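Long-range contacts in hydrogenase maturation factor (Thermoanaerobacter tengcongensis, PDB 3VTH), which probably transfers the carbamoyl group of carbamoyl phosphate, at the cost of ATP, to the C-terminal cysteine of HypE during [NiFe]-hydrogenase maturation: residues Gly407-Phe413 with His425-Asp431; Leu403-Phe408 with Tyr465-Ala471; His483-His487 with Cys732-Ile737; Arg247-Pro251 with Val614-Gly618. All blocks are in the same frame, centred on the assembly; numbering follows the deposited sequence.

Contact 1: Gly407-Phe413 with His425-Asp431. With AP2 (phosphomethylphosphonic acid adenosyl ester), chain H.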
# COMPACT_ATOMS: atom_id res chain seq x y z
N GLY A 407 -6.56 -0.79 -12.20
CA GLY A 407 -6.32 0.18 -13.26
C GLY A 407 -4.99 -0.05 -13.95
O GLY A 407 -4.60 -1.20 -14.21
N PHE A 408 -4.29 1.04 -14.24
CA PHE A 408 -3.01 1.02 -14.94
C PHE A 408 -1.88 1.41 -13.97
O PHE A 408 -1.02 0.57 -13.67
CB PHE A 408 -3.07 1.93 -16.20
CG PHE A 408 -1.73 2.46 -16.66
CD1 PHE A 408 -1.55 3.83 -16.87
CD2 PHE A 408 -0.64 1.62 -16.86
CE1 PHE A 408 -0.32 4.35 -17.30
CE2 PHE A 408 0.59 2.12 -17.27
CZ PHE A 408 0.76 3.49 -17.50
N TYR A 409 -1.88 2.64 -13.48
CA TYR A 409 -0.86 3.07 -12.52
C TYR A 409 -1.03 2.34 -11.20
O TYR A 409 -2.16 2.13 -10.74
CB TYR A 409 -0.97 4.56 -12.22
CG TYR A 409 -0.63 5.46 -13.38
CD1 TYR A 409 0.69 5.63 -13.80
CD2 TYR A 409 -1.64 6.15 -14.06
CE1 TYR A 409 1.01 6.47 -14.88
CE2 TYR A 409 -1.34 7.00 -15.13
CZ TYR A 409 -0.01 7.16 -15.54
OH TYR A 409 0.27 7.99 -16.59
N LYS A 410 0.09 1.98 -10.58
CA LYS A 410 0.09 1.48 -9.21
C LYS A 410 -0.92 0.34 -9.05
O LYS A 410 -1.67 0.27 -8.06
CB LYS A 410 -0.26 2.63 -8.25
CG LYS A 410 0.79 3.78 -8.20
CD LYS A 410 0.23 4.95 -7.37
CE LYS A 410 1.24 6.09 -7.15
NZ LYS A 410 1.81 6.69 -8.42
N ASN A 411 -0.94 -0.55 -10.02
CA ASN A 411 -2.02 -1.53 -10.07
C ASN A 411 -2.11 -2.43 -8.82
O ASN A 411 -1.09 -2.86 -8.29
CB ASN A 411 -1.91 -2.37 -11.33
CG ASN A 411 -2.95 -3.49 -11.37
OD1 ASN A 411 -4.02 -3.37 -11.99
ND2 ASN A 411 -2.66 -4.57 -10.69
N THR A 412 -3.34 -2.68 -8.37
CA THR A 412 -3.65 -3.84 -7.57
C THR A 412 -4.90 -4.46 -8.21
O THR A 412 -5.64 -3.78 -8.93
CB THR A 412 -4.00 -3.47 -6.11
OG1 THR A 412 -5.11 -2.56 -6.12
CG2 THR A 412 -2.79 -2.85 -5.37
N PHE A 413 -5.12 -5.74 -7.92
CA PHE A 413 -6.38 -6.40 -8.22
C PHE A 413 -7.04 -6.78 -6.89
O PHE A 413 -6.39 -6.73 -5.85
CB PHE A 413 -6.16 -7.63 -9.11
CG PHE A 413 -5.25 -8.68 -8.51
CD1 PHE A 413 -5.76 -9.62 -7.62
CD2 PHE A 413 -3.90 -8.73 -8.84
CE1 PHE A 413 -4.92 -10.62 -7.05
CE2 PHE A 413 -3.05 -9.71 -8.29
CZ PHE A 413 -3.56 -10.65 -7.40
N HIS A 425 -1.38 -7.12 -2.86
CA HIS A 425 -0.28 -6.19 -2.65
C HIS A 425 -0.03 -5.41 -3.94
O HIS A 425 -0.39 -5.84 -5.03
CB HIS A 425 0.98 -6.94 -2.21
CG HIS A 425 1.53 -7.90 -3.23
ND1 HIS A 425 1.03 -9.17 -3.41
CD2 HIS A 425 2.58 -7.78 -4.09
CE1 HIS A 425 1.73 -9.79 -4.35
NE2 HIS A 425 2.68 -8.97 -4.77
N HIS A 426 0.60 -4.24 -3.78
CA HIS A 426 1.05 -3.42 -4.91
C HIS A 426 1.73 -4.25 -5.99
O HIS A 426 2.68 -5.00 -5.70
CB HIS A 426 2.04 -2.39 -4.36
CG HIS A 426 2.70 -1.56 -5.41
ND1 HIS A 426 4.00 -1.78 -5.84
CD2 HIS A 426 2.26 -0.48 -6.10
CE1 HIS A 426 4.33 -0.88 -6.75
NE2 HIS A 426 3.30 -0.07 -6.91
N ILE A 427 1.24 -4.15 -7.22
CA ILE A 427 1.81 -4.88 -8.34
C ILE A 427 2.73 -3.94 -9.14
O ILE A 427 3.86 -4.32 -9.46
CB ILE A 427 0.70 -5.47 -9.27
CG1 ILE A 427 -0.22 -6.44 -8.47
CG2 ILE A 427 1.30 -6.11 -10.54
CD1 ILE A 427 0.50 -7.69 -7.92
N GLY A 428 2.26 -2.74 -9.43
CA GLY A 428 3.08 -1.72 -10.13
C GLY A 428 2.34 -1.19 -11.35
O GLY A 428 1.22 -1.59 -11.63
N ASP A 429 2.97 -0.27 -12.08
CA ASP A 429 2.38 0.28 -13.31
C ASP A 429 2.30 -0.82 -14.36
O ASP A 429 3.31 -1.40 -14.71
CB ASP A 429 3.25 1.45 -13.83
CG ASP A 429 3.26 2.66 -12.89
OD1 ASP A 429 2.49 2.69 -11.89
OD2 ASP A 429 4.03 3.60 -13.16
N LEU A 430 1.09 -1.14 -14.84
CA LEU A 430 0.95 -2.20 -15.84
C LEU A 430 1.27 -1.67 -17.23
O LEU A 430 0.38 -1.50 -18.04
CB LEU A 430 -0.46 -2.79 -15.83
CG LEU A 430 -0.82 -3.66 -14.64
CD1 LEU A 430 -2.01 -4.55 -15.01
CD2 LEU A 430 0.38 -4.51 -14.23
N ASP A 431 2.55 -1.48 -17.48
CA ASP A 431 3.05 -0.60 -18.52
C ASP A 431 3.88 -1.41 -19.53
O ASP A 431 4.24 -0.91 -20.59
CB ASP A 431 3.97 0.42 -17.85
CG ASP A 431 4.04 1.74 -18.59
OD1 ASP A 431 4.88 2.58 -18.19
OD2 ASP A 431 3.28 1.94 -19.57
PB AP2 H . -4.79 8.50 -12.57
O1B AP2 H . -4.52 9.99 -12.57
O2B AP2 H . -6.15 8.07 -12.14
O3B AP2 H . -4.28 7.84 -13.82
C3A AP2 H . -3.66 7.91 -11.28
PA AP2 H . -4.07 8.44 -9.59
O1A AP2 H . -3.11 7.58 -8.78
O2A AP2 H . -5.54 8.46 -9.23
O5' AP2 H . -3.61 9.99 -9.53
C5' AP2 H . -2.21 10.26 -9.58
C4' AP2 H . -2.10 11.74 -9.88
O4' AP2 H . -2.45 12.49 -8.72
C3' AP2 H . -0.68 12.16 -10.21
O3' AP2 H . -0.35 11.83 -11.56
C2' AP2 H . -0.78 13.65 -9.94
O2' AP2 H . -1.35 14.24 -11.11
C1' AP2 H . -1.74 13.73 -8.75
N9 AP2 H . -0.90 13.95 -7.53
C8 AP2 H . 0.01 13.10 -6.99
N7 AP2 H . 0.62 13.65 -5.91
C5 AP2 H . 0.10 14.88 -5.73
C6 AP2 H . 0.29 16.00 -4.78
N6 AP2 H . 1.18 15.92 -3.76
N1 AP2 H . -0.46 17.12 -4.97
C2 AP2 H . -1.37 17.23 -5.96
N3 AP2 H . -1.59 16.25 -6.87
C4 AP2 H . -0.90 15.08 -6.80
O HOH W 1 2.76 5.34 -10.62

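Contact 2: Leu403-Phe408 with Tyr465-Ala471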
# COMPACT_ATOMS: atom_id res chain seq x y z
N LEU A 403 -13.64 -10.89 -9.38
CA LEU A 403 -12.29 -10.40 -9.57
C LEU A 403 -12.38 -8.97 -10.13
O LEU A 403 -12.98 -8.76 -11.17
CB LEU A 403 -11.51 -11.30 -10.53
CG LEU A 403 -10.17 -10.78 -11.06
CD1 LEU A 403 -9.11 -10.64 -9.94
CD2 LEU A 403 -9.67 -11.71 -12.16
N ALA A 404 -11.79 -8.02 -9.42
CA ALA A 404 -11.65 -6.65 -9.91
C ALA A 404 -10.21 -6.45 -10.34
O ALA A 404 -9.30 -6.67 -9.54
CB ALA A 404 -12.06 -5.66 -8.83
N VAL A 405 -10.01 -6.07 -11.60
CA VAL A 405 -8.70 -6.13 -12.23
C VAL A 405 -7.83 -4.91 -11.95
O VAL A 405 -6.63 -4.94 -12.22
CB VAL A 405 -8.77 -6.40 -13.75
CG1 VAL A 405 -9.37 -7.81 -14.03
CG2 VAL A 405 -9.53 -5.29 -14.49
N GLY A 406 -8.45 -3.85 -11.42
CA GLY A 406 -7.69 -2.63 -11.10
C GLY A 406 -7.53 -1.70 -12.29
O GLY A 406 -8.27 -1.79 -13.28
N GLY A 407 -6.56 -0.79 -12.20
CA GLY A 407 -6.32 0.18 -13.26
C GLY A 407 -4.99 -0.05 -13.95
O GLY A 407 -4.60 -1.20 -14.21
N PHE A 408 -4.29 1.04 -14.24
CA PHE A 408 -3.01 1.02 -14.94
C PHE A 408 -1.88 1.41 -13.97
O PHE A 408 -1.02 0.57 -13.67
CB PHE A 408 -3.07 1.93 -16.20
CG PHE A 408 -1.73 2.46 -16.66
CD1 PHE A 408 -1.55 3.83 -16.87
CD2 PHE A 408 -0.64 1.62 -16.86
CE1 PHE A 408 -0.32 4.35 -17.30
CE2 PHE A 408 0.59 2.12 -17.27
CZ PHE A 408 0.76 3.49 -17.50
N TYR A 465 -6.24 -0.06 -21.00
CA TYR A 465 -5.50 -0.66 -19.87
C TYR A 465 -5.26 -2.13 -20.17
O TYR A 465 -6.16 -2.83 -20.63
CB TYR A 465 -6.30 -0.56 -18.58
CG TYR A 465 -6.47 0.84 -18.00
CD1 TYR A 465 -5.83 1.96 -18.56
CD2 TYR A 465 -7.26 1.02 -16.87
CE1 TYR A 465 -6.00 3.26 -17.97
CE2 TYR A 465 -7.43 2.26 -16.30
CZ TYR A 465 -6.81 3.37 -16.85
OH TYR A 465 -7.05 4.57 -16.22
N LEU A 466 -4.05 -2.61 -19.91
CA LEU A 466 -3.80 -4.06 -19.98
C LEU A 466 -4.72 -4.84 -19.05
O LEU A 466 -5.10 -5.97 -19.35
CB LEU A 466 -2.35 -4.39 -19.65
CG LEU A 466 -1.26 -3.82 -20.56
CD1 LEU A 466 0.09 -4.27 -19.99
CD2 LEU A 466 -1.42 -4.32 -21.99
N SER A 467 -5.08 -4.22 -17.91
CA SER A 467 -6.01 -4.85 -16.97
C SER A 467 -7.40 -5.08 -17.61
O SER A 467 -8.02 -6.13 -17.42
CB SER A 467 -6.13 -4.03 -15.68
OG SER A 467 -6.58 -2.70 -15.93
N THR A 468 -7.86 -4.09 -18.37
CA THR A 468 -9.12 -4.21 -19.12
C THR A 468 -9.04 -5.31 -20.18
O THR A 468 -9.93 -6.16 -20.27
CB THR A 468 -9.50 -2.86 -19.78
OG1 THR A 468 -9.69 -1.88 -18.76
CG2 THR A 468 -10.80 -3.00 -20.63
N GLN A 469 -7.95 -5.31 -20.95
CA GLN A 469 -7.69 -6.35 -21.95
C GLN A 469 -7.67 -7.74 -21.31
O GLN A 469 -8.18 -8.70 -21.87
CB GLN A 469 -6.39 -6.05 -22.72
CG GLN A 469 -6.51 -4.74 -23.54
CD GLN A 469 -5.18 -4.01 -23.79
OE1 GLN A 469 -4.10 -4.59 -23.70
NE2 GLN A 469 -5.28 -2.73 -24.14
N TYR A 470 -7.09 -7.83 -20.11
CA TYR A 470 -7.11 -9.08 -19.37
C TYR A 470 -8.55 -9.47 -19.01
O TYR A 470 -8.95 -10.60 -19.25
CB TYR A 470 -6.21 -9.02 -18.13
CG TYR A 470 -6.33 -10.26 -17.25
CD1 TYR A 470 -5.78 -11.48 -17.63
CD2 TYR A 470 -7.00 -10.20 -16.03
CE1 TYR A 470 -5.89 -12.62 -16.80
CE2 TYR A 470 -7.11 -11.31 -15.21
CZ TYR A 470 -6.56 -12.50 -15.58
OH TYR A 470 -6.71 -13.57 -14.73
N ALA A 471 -9.32 -8.53 -18.45
CA ALA A 471 -10.72 -8.78 -18.08
C ALA A 471 -11.54 -9.30 -19.27
O ALA A 471 -12.27 -10.29 -19.14
CB ALA A 471 -11.36 -7.54 -17.50
O HOH W 2 -9.52 -2.35 -16.06
O HOH W 3 -3.63 -1.92 -16.85

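Contact 3: His483-His487 with Cys732-Ile737. With FE (Fe (III) ion), chain I; AP2 (phosphomethylphosphonic acid adenosyl ester), chain H.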
# COMPACT_ATOMS: atom_id res chain seq x y z
N HIS A 483 -13.87 5.08 -13.65
CA HIS A 483 -12.67 5.23 -12.81
C HIS A 483 -12.91 6.02 -11.52
O HIS A 483 -12.49 5.61 -10.44
CB HIS A 483 -11.58 5.92 -13.63
CG HIS A 483 -10.24 5.96 -12.96
ND1 HIS A 483 -9.34 4.92 -13.03
CD2 HIS A 483 -9.64 6.93 -12.23
CE1 HIS A 483 -8.24 5.24 -12.37
NE2 HIS A 483 -8.40 6.45 -11.87
N HIS A 484 -13.55 7.18 -11.66
CA HIS A 484 -13.76 8.05 -10.52
C HIS A 484 -14.82 7.53 -9.57
O HIS A 484 -14.69 7.68 -8.36
CB HIS A 484 -13.95 9.50 -10.99
CG HIS A 484 -12.76 9.97 -11.77
ND1 HIS A 484 -12.66 9.80 -13.13
CD2 HIS A 484 -11.57 10.46 -11.36
CE1 HIS A 484 -11.48 10.23 -13.54
NE2 HIS A 484 -10.80 10.63 -12.48
N HIS A 485 -15.85 6.89 -10.13
CA HIS A 485 -16.81 6.18 -9.31
C HIS A 485 -16.07 5.16 -8.45
O HIS A 485 -16.32 5.07 -7.25
CB HIS A 485 -17.89 5.53 -10.22
CG HIS A 485 -19.03 4.92 -9.47
ND1 HIS A 485 -19.86 3.97 -10.04
CD2 HIS A 485 -19.49 5.10 -8.21
CE1 HIS A 485 -20.77 3.60 -9.16
NE2 HIS A 485 -20.56 4.26 -8.04
N ALA A 486 -15.16 4.39 -9.05
CA ALA A 486 -14.37 3.39 -8.31
C ALA A 486 -13.53 4.00 -7.18
O ALA A 486 -13.47 3.42 -6.09
CB ALA A 486 -13.50 2.59 -9.26
N HIS A 487 -12.87 5.14 -7.42
CA HIS A 487 -12.13 5.84 -6.35
C HIS A 487 -13.06 6.13 -5.17
O HIS A 487 -12.72 5.85 -4.00
CB HIS A 487 -11.53 7.18 -6.84
CG HIS A 487 -10.18 7.08 -7.49
ND1 HIS A 487 -9.09 6.48 -6.88
CD2 HIS A 487 -9.72 7.57 -8.67
CE1 HIS A 487 -8.03 6.59 -7.66
NE2 HIS A 487 -8.39 7.25 -8.76
N CYS A 732 -5.79 6.40 -1.83
CA CYS A 732 -6.68 7.23 -2.62
C CYS A 732 -6.16 7.29 -4.05
O CYS A 732 -6.89 7.70 -4.95
CB CYS A 732 -6.82 8.64 -2.01
SG CYS A 732 -5.26 9.58 -1.94
N ASN A 733 -4.91 6.88 -4.26
CA ASN A 733 -4.38 6.75 -5.63
C ASN A 733 -4.89 5.47 -6.31
O ASN A 733 -5.70 4.75 -5.73
CB ASN A 733 -2.85 6.87 -5.67
CG ASN A 733 -2.15 5.71 -4.95
OD1 ASN A 733 -2.48 4.53 -5.14
ND2 ASN A 733 -1.16 6.05 -4.12
N ASP A 734 -4.43 5.19 -7.53
CA ASP A 734 -4.98 4.07 -8.29
C ASP A 734 -4.77 2.68 -7.68
O ASP A 734 -5.40 1.71 -8.12
CB ASP A 734 -4.50 4.10 -9.75
CG ASP A 734 -5.26 5.14 -10.57
OD1 ASP A 734 -6.10 5.86 -10.00
OD2 ASP A 734 -5.03 5.22 -11.80
N GLY A 735 -3.87 2.60 -6.70
CA GLY A 735 -3.71 1.38 -5.86
C GLY A 735 -5.00 0.97 -5.19
O GLY A 735 -5.19 -0.21 -4.88
N GLY A 736 -5.91 1.92 -4.96
CA GLY A 736 -7.19 1.60 -4.30
C GLY A 736 -8.35 1.27 -5.24
O GLY A 736 -9.38 0.79 -4.80
N ILE A 737 -8.17 1.48 -6.55
CA ILE A 737 -9.26 1.35 -7.54
C ILE A 737 -9.94 -0.04 -7.52
O ILE A 737 -11.15 -0.12 -7.59
CB ILE A 737 -8.71 1.68 -8.96
CG1 ILE A 737 -8.55 3.20 -9.14
CG2 ILE A 737 -9.53 1.05 -10.06
CD1 ILE A 737 -9.86 4.00 -9.29
FE FE I . -7.19 7.72 -10.52
PB AP2 H . -4.79 8.50 -12.57
O1B AP2 H . -4.52 9.99 -12.57
O2B AP2 H . -6.15 8.07 -12.14
O3B AP2 H . -4.28 7.84 -13.82
C3A AP2 H . -3.66 7.91 -11.28
PA AP2 H . -4.07 8.44 -9.59
O1A AP2 H . -3.11 7.58 -8.78
O2A AP2 H . -5.54 8.46 -9.23
O5' AP2 H . -3.61 9.99 -9.53
C5' AP2 H . -2.21 10.26 -9.58
C4' AP2 H . -2.10 11.74 -9.88
O4' AP2 H . -2.45 12.49 -8.72
C3' AP2 H . -0.68 12.16 -10.21
O3' AP2 H . -0.35 11.83 -11.56
C2' AP2 H . -0.78 13.65 -9.94
O2' AP2 H . -1.35 14.24 -11.11
C1' AP2 H . -1.74 13.73 -8.75
N9 AP2 H . -0.90 13.95 -7.53
C8 AP2 H . 0.01 13.10 -6.99
N7 AP2 H . 0.62 13.65 -5.91
C5 AP2 H . 0.10 14.88 -5.73
C6 AP2 H . 0.29 16.00 -4.78
N6 AP2 H . 1.18 15.92 -3.76
N1 AP2 H . -0.46 17.12 -4.97
C2 AP2 H . -1.37 17.23 -5.96
N3 AP2 H . -1.59 16.25 -6.87
C4 AP2 H . -0.90 15.08 -6.80
O HOH W 4 -8.81 4.65 -4.54

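Contact 4: Arg247-Pro251 with Val614-Gly618. With APC (diphosphomethylphosphonic acid adenosyl ester), chain F; AP2 (phosphomethylphosphonic acid adenosyl ester), chain H.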
# COMPACT_ATOMS: atom_id res chain seq x y z
N ARG A 247 17.02 5.45 -12.49
CA ARG A 247 15.90 6.02 -11.72
C ARG A 247 16.34 7.40 -11.26
O ARG A 247 16.99 7.55 -10.21
CB ARG A 247 15.64 5.12 -10.51
CG ARG A 247 14.44 5.46 -9.65
CD ARG A 247 14.39 4.42 -8.52
NE ARG A 247 13.32 4.64 -7.56
CZ ARG A 247 13.32 5.61 -6.64
NH1 ARG A 247 14.32 6.48 -6.59
NH2 ARG A 247 12.31 5.72 -5.80
N TYR A 248 16.00 8.42 -12.05
CA TYR A 248 16.63 9.73 -11.88
C TYR A 248 15.87 10.77 -11.06
O TYR A 248 16.48 11.74 -10.57
CB TYR A 248 17.00 10.33 -13.24
CG TYR A 248 18.29 9.80 -13.81
CD1 TYR A 248 19.53 10.21 -13.30
CD2 TYR A 248 18.29 8.90 -14.88
CE1 TYR A 248 20.73 9.73 -13.83
CE2 TYR A 248 19.48 8.42 -15.43
CZ TYR A 248 20.70 8.84 -14.90
OH TYR A 248 21.87 8.37 -15.45
N GLY A 249 14.56 10.60 -10.94
CA GLY A 249 13.74 11.61 -10.28
C GLY A 249 13.02 11.18 -9.02
O GLY A 249 12.94 11.96 -8.05
N LYS A 250 12.47 9.97 -9.02
CA LYS A 250 11.69 9.48 -7.89
C LYS A 250 12.55 9.46 -6.63
O LYS A 250 13.69 8.99 -6.67
CB LYS A 250 11.16 8.07 -8.16
CG LYS A 250 9.95 7.96 -9.09
CD LYS A 250 9.39 6.52 -8.99
CE LYS A 250 8.19 6.27 -9.92
NZ LYS A 250 7.82 4.82 -9.94
N PRO A 251 12.01 9.97 -5.50
CA PRO A 251 12.76 9.99 -4.24
C PRO A 251 13.07 8.58 -3.73
O PRO A 251 12.27 7.66 -3.93
CB PRO A 251 11.80 10.67 -3.26
CG PRO A 251 10.40 10.40 -3.85
CD PRO A 251 10.62 10.44 -5.34
N VAL A 614 9.09 16.92 -16.51
CA VAL A 614 9.15 16.03 -15.36
C VAL A 614 9.63 14.62 -15.74
O VAL A 614 9.48 14.18 -16.89
CB VAL A 614 7.80 15.95 -14.59
CG1 VAL A 614 7.39 17.35 -14.06
CG2 VAL A 614 6.71 15.34 -15.46
N LEU A 615 10.22 13.94 -14.76
CA LEU A 615 10.83 12.62 -14.96
C LEU A 615 9.84 11.52 -14.63
O LEU A 615 9.94 10.41 -15.15
CB LEU A 615 12.11 12.49 -14.12
CG LEU A 615 13.20 13.53 -14.44
CD1 LEU A 615 14.43 13.42 -13.52
CD2 LEU A 615 13.63 13.45 -15.91
N PHE A 616 8.86 11.83 -13.79
CA PHE A 616 7.81 10.89 -13.43
C PHE A 616 6.49 11.63 -13.22
O PHE A 616 6.47 12.80 -12.88
CB PHE A 616 8.19 10.07 -12.18
CG PHE A 616 8.42 10.89 -10.92
CD1 PHE A 616 9.67 11.40 -10.63
CD2 PHE A 616 7.38 11.11 -10.02
CE1 PHE A 616 9.89 12.14 -9.47
CE2 PHE A 616 7.60 11.86 -8.85
CZ PHE A 616 8.86 12.38 -8.58
N GLU A 617 5.40 10.91 -13.45
CA GLU A 617 4.05 11.45 -13.34
C GLU A 617 3.80 11.96 -11.91
O GLU A 617 4.01 11.24 -10.95
CB GLU A 617 3.05 10.34 -13.72
CG GLU A 617 1.56 10.70 -13.67
CD GLU A 617 1.04 11.34 -14.96
OE1 GLU A 617 1.38 12.52 -15.23
OE2 GLU A 617 0.26 10.66 -15.69
N GLY A 618 3.39 13.22 -11.78
CA GLY A 618 3.06 13.77 -10.48
C GLY A 618 4.20 14.53 -9.82
O GLY A 618 4.00 15.20 -8.82
PG APC F . 11.16 1.38 -9.73
O1G APC F . 11.64 0.37 -8.72
O2G APC F . 12.17 2.48 -9.97
O3G APC F . 10.63 0.79 -11.01
PB APC F . 9.48 2.38 -7.61
O1B APC F . 9.07 1.04 -7.08
O2B APC F . 8.39 3.43 -7.61
O3B APC F . 9.87 2.16 -9.16
PA APC F . 11.39 2.33 -5.11
O1A APC F . 12.57 3.12 -4.61
O2A APC F . 11.56 0.86 -5.10
C3A APC F . 10.99 2.99 -6.78
O5' APC F . 10.08 2.61 -4.21
C5' APC F . 10.02 3.59 -3.18
C4' APC F . 8.68 4.31 -3.29
O4' APC F . 8.60 5.20 -2.17
C3' APC F . 8.62 5.16 -4.56
O3' APC F . 7.33 5.09 -5.19
C2' APC F . 8.83 6.57 -4.05
O2' APC F . 8.28 7.57 -4.94
C1' APC F . 8.24 6.50 -2.64
N9 APC F . 8.89 7.55 -1.87
C8 APC F . 10.15 7.56 -1.37
N7 APC F . 10.40 8.75 -0.76
C5 APC F . 9.28 9.50 -0.87
C6 APC F . 8.85 10.86 -0.47
N6 APC F . 9.68 11.67 0.22
N1 APC F . 7.60 11.25 -0.80
C2 APC F . 6.75 10.46 -1.47
N3 APC F . 7.06 9.22 -1.89
C4 APC F . 8.29 8.71 -1.61
PB AP2 H . -4.79 8.50 -12.57
O1B AP2 H . -4.52 9.99 -12.57
O2B AP2 H . -6.15 8.07 -12.14
O3B AP2 H . -4.28 7.84 -13.82
C3A AP2 H . -3.66 7.91 -11.28
PA AP2 H . -4.07 8.44 -9.59
O1A AP2 H . -3.11 7.58 -8.78
O2A AP2 H . -5.54 8.46 -9.23
O5' AP2 H . -3.61 9.99 -9.53
C5' AP2 H . -2.21 10.26 -9.58
C4' AP2 H . -2.10 11.74 -9.88
O4' AP2 H . -2.45 12.49 -8.72
C3' AP2 H . -0.68 12.16 -10.21
O3' AP2 H . -0.35 11.83 -11.56
C2' AP2 H . -0.78 13.65 -9.94
O2' AP2 H . -1.35 14.24 -11.11
C1' AP2 H . -1.74 13.73 -8.75
N9 AP2 H . -0.90 13.95 -7.53
C8 AP2 H . 0.01 13.10 -6.99
N7 AP2 H . 0.62 13.65 -5.91
C5 AP2 H . 0.10 14.88 -5.73
C6 AP2 H . 0.29 16.00 -4.78
N6 AP2 H . 1.18 15.92 -3.76
N1 AP2 H . -0.46 17.12 -4.97
C2 AP2 H . -1.37 17.23 -5.96
N3 AP2 H . -1.59 16.25 -6.87
C4 AP2 H . -0.90 15.08 -6.80

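Contact 1: Gly407-Phe413 with His425-Asp431
H425 rests its backbone O against the methyl CG2 of T412, while the OG1 of T412 turns to G735 and S738. Next, I427 N donates to N411 O at 2.9 Å, nearly in line with the C=O bond (173°). The methyl CD1 of I427 reaches the F413 ring at CE2, 4.1 Å away. G428 O then accepts from N411 N, which lies well above the carbonyl plane; N411 is thus bonded at both its N and its O. With CG opposite its carbonyl carbon (chi1 -66°), D429 places OD1 2.8 Å from K410 N, a nearly straight bond, and a water links that OD1 to K410 NZ. L430 N closes on F408 O at 3.0 Å; its CG packs against CB of N411 at 3.7 Å. D431 brings OD2 to 3.5 Å from CE2 of F408, carboxylate and ring planes 63° apart. Opposite N411, which ends the type II turn from F408, I427 and G428 form a classic beta bulge; Y409 of that turn belongs to the AP2 pocket.

Contact 2: Leu403-Phe408 with Tyr465-Ala471
Y465, the N-cap residue of helix 466-473, lies with one ring face under F408 CB, a CH-pi contact measured at 3.8 Å from CB to the ring centroid and 18° off the normal. The ring gets there because its CG stands opposite the carbonyl carbon (chi1 -69°), and its CD2 also meets G407 CA. S467 sets OG between its backbone N and carbonyl carbon (chi1 59°), which brings OG to 3.0 Å from G407 O, although its proton has a second acceptor within reach. Two waters join this polar patch: one donates to G406 O and to T468 OG1, itself bonded to H462 O; the other donates to G407 O and accepts from S467 N. Against the next turn of the helix, V405 divides its branches. CG2 rests 3.4 Å from S467 O, whereas CG1 meets the edge of the Y470 ring at CD2 (3.9 Å) and A471 CB; L403 CD2 touches that ring at CE2. An alanine in place of Y465 is likely to leave F408 CB without its aromatic platform and open a gap beside G407. In the Kae1-like domain a hydrated polar patch between apolar contacts thus joins strand 402-404 to this helix, with Y465 beside iron ligand H483.

Contact 3: His483-His487 with Cys732-Ile737
The iron site of the Kae1-like domain is built here, with the start of helix 483-494 giving two histidines and the loop before helix 737-749 giving an aspartate. H483 NE2, H487 NE2 and D734 OD1 each bind the iron at 2.2 Å; D507 and two AP2 oxygens, O2B and O2A, complete the six ligands. H483 swings CG opposite its backbone N (chi1 -172°), one helical turn before H487, and its ND1 is held by D460. The D734 carboxylate is turned 67° from the H483 ring and less steeply from that of H487. Behind the metal ligands, I737 CD1 sits over a face of both rings, 3.8 Å from the H483 centroid and 3.4 Å from the H487 centroid, the latter only 2° off the normal. The same methyl meets A486 CB at 3.9 Å. Replacing I737 by an alanine would probably uncover both of these ring faces and leave the imidazoles freer to tilt at the metal. With NE2 on the iron, H487 ND1 donates to a water 3.0 Å away. On the loop, N733 OD1 takes the G735 amide in an Asx turn, and D734 N donates to AP2 O1A at 3.0 Å. Metal and backbone together therefore grip the two phosphorus groups of the nucleotide, and the carboxylates of D734 and D507 would partly offset the charge of the ferric ion.

Contact 4: Arg247-Pro251 with Val614-Gly618
Apolar contact dominates between K250 and F616: CG of the lysine stands over one face of the ring, a CH-pi contact 4.0 Å from the centroid and 20° off its normal. F616 reaches this place with CG set between its backbone N and carbonyl carbon (chi1 61°). Its CE1 also comes to 3.3 Å from G249 C, and CZ touches P251 CD. L615 adds a second apolar point, its CD1 lying 3.8 Å from G249 CA and close to Y248 CB. The backbone of G249 thus packs directly against L615 and F616. Hydrogen bonds, by contrast, run within the 247-251 loop and to the nucleotide. R247 NH2 donates to P251 O at 2.7 Å, in the guanidinium plane but above the carbonyl plane. APC O1A lies over a face of the guanidinium, 2.9 Å from R247 NH2. Beyond CG the K250 chain is extended and carries NZ to APC O2B at 2.8 Å. P251 CG rests 3.3 Å from APC C5, against the adenine. E617 and G618, next to F616, border AP2 instead. The arrangement is a domain interface between two nucleotide sites, the APC pocket of the YrdC-like (telomere recombination) domain and the AP2 pocket of the Kae1-like domain.

From the N terminus, 247-251 comes first and is followed by 614-618 only after 362 intervening residues; contact 4 joins the YrdC-like domain to the second Kae1-like subdomain. Within that loop, contact 2 opens at 403-408 and closes at 465-471, tying strand 402-404 to helix 466-473. Contact 1 is contained in contact 2 and shares G407 and F408 with it. Contact 3 opens at 483-487, after contact 2 has closed, but ends at 732-737, beyond 614-618; it therefore crosses contact 4 and couples the two Kae1-like subdomains. Contacts 1, 3 and 4 all touch AP2. T412 with G735 bridges contacts 1 and 3, and Y409 OH lies 2.8 Å from E617 OE2 between contacts 1 and 4.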